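Side-chain contacts in glycosyltransferase (Streptomyces halstedii, PDB 3WAD), which is a glycosyltransferase of the GT-B clan, built from two Rossmann-like domains that face each other: residues B[124-129]-B[411-416]; B[336-341]-B[351-356]. All coordinates share one frame; numbering follows the deposited sequence.

Contact 1. Residues B[124-129]-B[411-416]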
loop_
_atom_site.group_PDB
_atom_site.type_symbol
_atom_site.label_atom_id
_atom_site.label_comp_id
_atom_site.label_asym_id
_atom_site.label_seq_id
_atom_site.Cartn_x
_atom_site.Cartn_y
_atom_site.Cartn_z
ATOM N N PRO B 124 14.839 12.387 -9.311
ATOM C CA PRO B 124 14.682 10.961 -9.161
ATOM C C PRO B 124 15.768 10.085 -9.824
ATOM O O PRO B 124 16.276 10.470 -10.829
ATOM C CB PRO B 124 13.349 10.710 -9.870
ATOM C CG PRO B 124 13.300 11.639 -10.881
ATOM C CD PRO B 124 13.889 12.925 -10.278
ATOM N N ASP B 125 16.056 8.893 -9.332
ATOM C CA ASP B 125 16.985 8.002 -10.040
ATOM C C ASP B 125 16.359 7.112 -11.104
ATOM O O ASP B 125 17.104 6.475 -11.913
ATOM C CB ASP B 125 17.658 7.085 -9.044
ATOM C CG ASP B 125 18.388 7.906 -7.947
ATOM O OD1 ASP B 125 19.351 8.633 -8.321
ATOM O OD2 ASP B 125 17.896 7.969 -6.781
ATOM N N LEU B 126 15.018 6.983 -11.039
ATOM C CA LEU B 126 14.205 6.164 -12.017
ATOM C C LEU B 126 12.829 6.885 -12.191
ATOM O O LEU B 126 12.247 7.349 -11.168
ATOM C CB LEU B 126 14.098 4.738 -11.475
ATOM C CG LEU B 126 13.428 3.636 -12.352
ATOM C CD1 LEU B 126 14.282 3.390 -13.614
ATOM C CD2 LEU B 126 13.227 2.422 -11.562
ATOM N N VAL B 127 12.413 7.184 -13.444
ATOM C CA VAL B 127 10.994 7.524 -13.728
ATOM C C VAL B 127 10.251 6.278 -14.286
ATOM O O VAL B 127 10.780 5.552 -15.200
ATOM C CB VAL B 127 10.855 8.780 -14.576
ATOM C CG1 VAL B 127 9.304 9.108 -14.984
ATOM C CG2 VAL B 127 11.539 9.995 -13.829
ATOM N N ILE B 128 9.084 5.961 -13.693
ATOM C CA ILE B 128 8.190 4.834 -14.204
ATOM C C ILE B 128 6.886 5.503 -14.621
ATOM O O ILE B 128 6.209 6.117 -13.790
ATOM C CB ILE B 128 7.893 3.753 -13.191
ATOM C CG1 ILE B 128 9.231 3.142 -12.617
ATOM C CG2 ILE B 128 6.946 2.636 -13.797
ATOM C CD1 ILE B 128 9.020 2.184 -11.525
ATOM N N TRP B 129 6.583 5.477 -15.916
ATOM C CA TRP B 129 5.389 6.195 -16.381
ATOM C C TRP B 129 4.396 5.196 -16.967
ATOM O O TRP B 129 4.726 4.395 -17.844
ATOM C CB TRP B 129 5.686 7.243 -17.385
ATOM C CG TRP B 129 6.662 6.898 -18.553
ATOM C CD1 TRP B 129 8.069 6.635 -18.485
ATOM C CD2 TRP B 129 6.311 6.787 -19.946
ATOM N NE1 TRP B 129 8.564 6.461 -19.770
ATOM C CE2 TRP B 129 7.521 6.519 -20.672
ATOM C CE3 TRP B 129 5.115 7.014 -20.668
ATOM C CZ2 TRP B 129 7.544 6.420 -22.076
ATOM C CZ3 TRP B 129 5.142 6.915 -22.048
ATOM C CH2 TRP B 129 6.372 6.622 -22.750
ATOM N N ARG B 411 18.608 -2.421 -11.473
ATOM C CA ARG B 411 19.654 -2.573 -12.533
ATOM C C ARG B 411 19.432 -1.583 -13.638
ATOM O O ARG B 411 20.385 -1.137 -14.229
ATOM C CB ARG B 411 19.758 -4.001 -13.061
ATOM C CG ARG B 411 20.356 -4.968 -11.970
ATOM C CD ARG B 411 20.589 -6.382 -12.446
ATOM N NE ARG B 411 20.029 -7.358 -11.489
ATOM C CZ ARG B 411 18.848 -7.979 -11.626
ATOM N NH1 ARG B 411 18.076 -7.740 -12.686
ATOM N NH2 ARG B 411 18.428 -8.848 -10.708
ATOM N N VAL B 412 18.175 -1.208 -13.931
ATOM C CA VAL B 412 17.925 -0.141 -14.937
ATOM C C VAL B 412 18.457 1.164 -14.440
ATOM O O VAL B 412 19.076 1.898 -15.213
ATOM C CB VAL B 412 16.387 0.151 -15.318
ATOM C CG1 VAL B 412 16.218 1.547 -16.023
ATOM C CG2 VAL B 412 15.900 -0.872 -16.236
ATOM N N ALA B 413 18.182 1.518 -13.181
ATOM C CA ALA B 413 18.625 2.855 -12.774
ATOM C C ALA B 413 20.154 2.859 -12.644
ATOM O O ALA B 413 20.772 3.886 -12.907
ATOM C CB ALA B 413 17.995 3.324 -11.521
ATOM N N GLU B 414 20.738 1.717 -12.270
ATOM C CA GLU B 414 22.218 1.698 -12.074
ATOM C C GLU B 414 22.974 1.693 -13.403
ATOM O O GLU B 414 23.951 2.375 -13.514
ATOM C CB GLU B 414 22.652 0.523 -11.193
ATOM C CG GLU B 414 22.461 0.875 -9.719
ATOM C CD GLU B 414 22.554 -0.329 -8.754
ATOM O OE1 GLU B 414 22.772 -1.500 -9.200
ATOM O OE2 GLU B 414 22.388 -0.089 -7.520
ATOM N N ARG B 415 22.486 0.873 -14.346
ATOM C CA ARG B 415 23.004 0.699 -15.727
ATOM C C ARG B 415 22.792 1.998 -16.446
ATOM O O ARG B 415 23.674 2.440 -17.186
ATOM C CB ARG B 415 22.287 -0.467 -16.481
ATOM C CG ARG B 415 23.104 -1.825 -16.644
ATOM C CD ARG B 415 22.309 -2.851 -17.520
ATOM N NE ARG B 415 21.653 -3.884 -16.688
ATOM C CZ ARG B 415 20.328 -4.088 -16.554
ATOM N NH1 ARG B 415 19.891 -5.046 -15.744
ATOM N NH2 ARG B 415 19.431 -3.361 -17.214
ATOM N N GLY B 416 21.663 2.644 -16.168
ATOM C CA GLY B 416 21.388 4.031 -16.601
ATOM C C GLY B 416 22.196 5.126 -15.941
ATOM O O GLY B 416 21.819 6.320 -16.030
#
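Ala413, near the end of helix 402-415, sets its methyl against the start of strand 126-130 in the N-terminal Rossmann-like domain of this GT-B protein. Its CB lies 3.3 Å from the backbone oxygen Asp125 O and 4.1 Å from Leu126 CB. Alanine suits the place because so short a side chain lets the helix come close: the CA atoms of Leu126 and Ala413 are 5.6 Å apart. One residue earlier on the helix, Val412 makes the second apolar contact, Val412 CG1 standing 3.6 Å from Leu126 CD1. The two side chains cross at about a right angle, a terminal methyl of one meeting that of the other, as fits two branched apolar side chains in a buried spot; no hydrogen bond links the segments. Farther out, Met1 touches Asp125, Leu126 and Ala413, while Pro146 covers Val412 and Val148 of the next strand packs on Leu126. The carboxylate of Asp125 serves the neighbouring strand instead, its OD2 accepting a hydrogen bond from Arg2 N. On the helix, Gly416 N still bonds to Val412 O at 2.9 Å, closing the last turn behind the valine. Leu126 CG is anti to the backbone N (chi1 -174°), and from there the CD1 branch meets Val412 CG1.

Contact 2. Residues B[336-341]-B[351-356]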
loop_
_atom_site.group_PDB
_atom_site.type_symbol
_atom_site.label_atom_id
_atom_site.label_comp_id
_atom_site.label_asym_id
_atom_site.label_seq_id
_atom_site.Cartn_x
_atom_site.Cartn_y
_atom_site.Cartn_z
ATOM N N GLN B 336 -13.005 -18.518 -17.941
ATOM C CA GLN B 336 -13.572 -17.243 -18.299
ATOM C C GLN B 336 -14.648 -17.379 -19.377
ATOM O O GLN B 336 -14.501 -18.156 -20.320
ATOM C CB GLN B 336 -12.454 -16.318 -18.816
ATOM C CG GLN B 336 -11.467 -15.976 -17.781
ATOM C CD GLN B 336 -10.326 -15.136 -18.347
ATOM O OE1 GLN B 336 -10.506 -13.981 -18.659
ATOM N NE2 GLN B 336 -9.177 -15.739 -18.533
ATOM N N LEU B 337 -15.715 -16.589 -19.248
ATOM C CA LEU B 337 -16.544 -16.307 -20.386
ATOM C C LEU B 337 -16.374 -14.827 -20.663
ATOM O O LEU B 337 -16.648 -13.991 -19.798
ATOM C CB LEU B 337 -18.004 -16.781 -20.122
ATOM C CG LEU B 337 -19.254 -16.431 -20.921
ATOM C CD1 LEU B 337 -19.022 -16.099 -22.349
ATOM C CD2 LEU B 337 -20.453 -17.431 -20.644
ATOM N N ILE B 338 -15.826 -14.533 -21.827
ATOM C CA ILE B 338 -15.411 -13.175 -22.185
ATOM C C ILE B 338 -16.380 -12.630 -23.187
ATOM O O ILE B 338 -16.632 -13.255 -24.198
ATOM C CB ILE B 338 -13.915 -13.139 -22.741
ATOM C CG1 ILE B 338 -12.954 -13.727 -21.703
ATOM C CG2 ILE B 338 -13.458 -11.673 -23.040
ATOM C CD1 ILE B 338 -11.590 -14.180 -22.253
ATOM N N VAL B 339 -16.962 -11.492 -22.889
ATOM C CA VAL B 339 -17.726 -10.759 -23.857
ATOM C C VAL B 339 -16.890 -9.485 -24.190
ATOM O O VAL B 339 -17.053 -8.456 -23.533
ATOM C CB VAL B 339 -19.133 -10.380 -23.311
ATOM C CG1 VAL B 339 -19.922 -9.485 -24.338
ATOM C CG2 VAL B 339 -19.952 -11.622 -23.023
ATOM N N PRO B 340 -15.998 -9.552 -25.215
ATOM C CA PRO B 340 -14.969 -8.479 -25.260
ATOM C C PRO B 340 -15.514 -7.082 -25.512
ATOM O O PRO B 340 -16.390 -6.856 -26.336
ATOM C CB PRO B 340 -14.024 -8.889 -26.394
ATOM C CG PRO B 340 -14.313 -10.377 -26.704
ATOM C CD PRO B 340 -15.669 -10.717 -26.069
ATOM N N ASN B 341 -14.982 -6.140 -24.763
ATOM C CA ASN B 341 -15.203 -4.786 -25.063
ATOM C C ASN B 341 -14.130 -4.435 -26.112
ATOM O O ASN B 341 -13.426 -5.308 -26.585
ATOM C CB ASN B 341 -15.104 -3.972 -23.780
ATOM C CG ASN B 341 -15.697 -2.598 -23.930
ATOM O OD1 ASN B 341 -16.134 -2.032 -22.944
ATOM N ND2 ASN B 341 -15.717 -2.038 -25.180
ATOM N N GLU B 351 -9.224 -14.081 -27.615
ATOM C CA GLU B 351 -8.962 -15.201 -28.539
ATOM C C GLU B 351 -7.786 -16.004 -28.086
ATOM O O GLU B 351 -7.822 -17.221 -28.195
ATOM C CB GLU B 351 -8.705 -14.654 -29.911
ATOM C CG GLU B 351 -9.136 -15.505 -31.040
ATOM C CD GLU B 351 -9.346 -14.552 -32.210
ATOM O OE1 GLU B 351 -9.657 -13.365 -31.869
ATOM O OE2 GLU B 351 -9.155 -14.929 -33.407
ATOM N N ARG B 352 -6.753 -15.336 -27.532
ATOM C CA ARG B 352 -5.600 -16.050 -26.952
ATOM C C ARG B 352 -6.013 -17.042 -25.843
ATOM O O ARG B 352 -5.590 -18.173 -25.840
ATOM C CB ARG B 352 -4.526 -15.047 -26.493
ATOM C CG ARG B 352 -3.306 -14.932 -27.464
ATOM C CD ARG B 352 -3.594 -14.140 -28.698
ATOM N NE ARG B 352 -4.184 -14.943 -29.789
ATOM C CZ ARG B 352 -4.923 -14.431 -30.772
ATOM N NH1 ARG B 352 -5.148 -13.135 -30.826
ATOM N NH2 ARG B 352 -5.424 -15.211 -31.714
ATOM N N PHE B 353 -6.877 -16.618 -24.922
ATOM C CA PHE B 353 -7.372 -17.495 -23.876
ATOM C C PHE B 353 -8.211 -18.637 -24.478
ATOM O O PHE B 353 -8.108 -19.781 -24.025
ATOM C CB PHE B 353 -8.283 -16.733 -22.923
ATOM C CG PHE B 353 -7.565 -15.906 -21.868
ATOM C CD1 PHE B 353 -7.721 -14.514 -21.849
ATOM C CD2 PHE B 353 -6.818 -16.522 -20.863
ATOM C CE1 PHE B 353 -7.083 -13.733 -20.886
ATOM C CE2 PHE B 353 -6.149 -15.746 -19.846
ATOM C CZ PHE B 353 -6.294 -14.367 -19.858
ATOM N N ALA B 354 -9.032 -18.296 -25.477
ATOM C CA ALA B 354 -9.927 -19.291 -26.106
ATOM C C ALA B 354 -9.070 -20.403 -26.740
ATOM O O ALA B 354 -9.364 -21.583 -26.530
ATOM C CB ALA B 354 -10.886 -18.647 -27.112
ATOM N N GLU B 355 -7.946 -20.022 -27.375
ATOM C CA GLU B 355 -7.064 -20.986 -28.038
ATOM C C GLU B 355 -6.372 -21.944 -27.092
ATOM O O GLU B 355 -5.944 -22.983 -27.506
ATOM C CB GLU B 355 -5.982 -20.302 -28.869
ATOM C CG GLU B 355 -6.489 -19.553 -30.035
ATOM C CD GLU B 355 -5.389 -18.706 -30.611
ATOM O OE1 GLU B 355 -4.328 -18.572 -29.953
ATOM O OE2 GLU B 355 -5.581 -18.204 -31.724
ATOM N N ARG B 356 -6.240 -21.571 -25.831
ATOM C CA ARG B 356 -5.592 -22.401 -24.843
ATOM C C ARG B 356 -6.642 -23.266 -24.111
ATOM O O ARG B 356 -6.339 -24.115 -23.262
ATOM C CB ARG B 356 -4.763 -21.493 -23.918
ATOM C CG ARG B 356 -3.590 -20.816 -24.676
ATOM C CD ARG B 356 -2.372 -20.543 -23.805
ATOM N NE ARG B 356 -1.995 -21.673 -22.940
ATOM C CZ ARG B 356 -1.011 -21.649 -22.037
ATOM N NH1 ARG B 356 -0.288 -20.568 -21.902
ATOM N NH2 ARG B 356 -0.723 -22.715 -21.271
#
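Gln336 lays its amide nitrogen over one face of the Phe353 ring, with NE2 3.2 Å above the ring plane and over its centre. The amide plane stands 73° from the ring plane, so the group meets the ring nitrogen-first instead of lying flat on it; the nearest ring atom, Phe353 CE2, is 3.3 Å from Gln336 NE2. An extended chain beyond CG (chi2 176°) gives glutamine the length to span from strand to helix, where the CA atoms of Gln336 and Phe353 are 8.3 Å apart. Ile338, two residues along the strand, adds an apolar contact: its CD1 approaches Phe353 CD1 obliquely at 3.9 Å. A large flat aromatic suits this buried place, since one ring receives both strand side chains and also touches Ala359 of the next strand. On the outer side of the helix, by contrast, Glu351 and Glu355 are exposed, and Arg352 reaches along the surface to Glu355, its NH2 3.0 Å from Glu355 OE2 in a salt bridge within the helix. Tyr348 adds a cation-pi partner to the same arginine. Polar outside and apolar inside, helix 346-355 is the amphipathic crossover of a beta-alpha-beta unit, linking parallel strands 336-338 and 359-361 in a Rossmann-like domain.

Overall arrangement
The two contacts belong to different halves of the GT-B fold, on opposite sides of the chain's centre. Their centres lie 35 Å apart and their nearest atoms about 22 Å, with no touch between them. Contact 1 engages the parallel sheet containing strand 126-130, contact 2 the separate parallel sheet containing strand 336-338. In chain order, 124-129 comes first, both segments of contact 2 follow, and 411-416 comes last. Contact 2 is therefore local, joining a strand to the helix that follows it, whereas contact 1 spans 282 residues: after the second sheet is complete, the chain returns and docks helix 402-415 on the first, tying the two halves together.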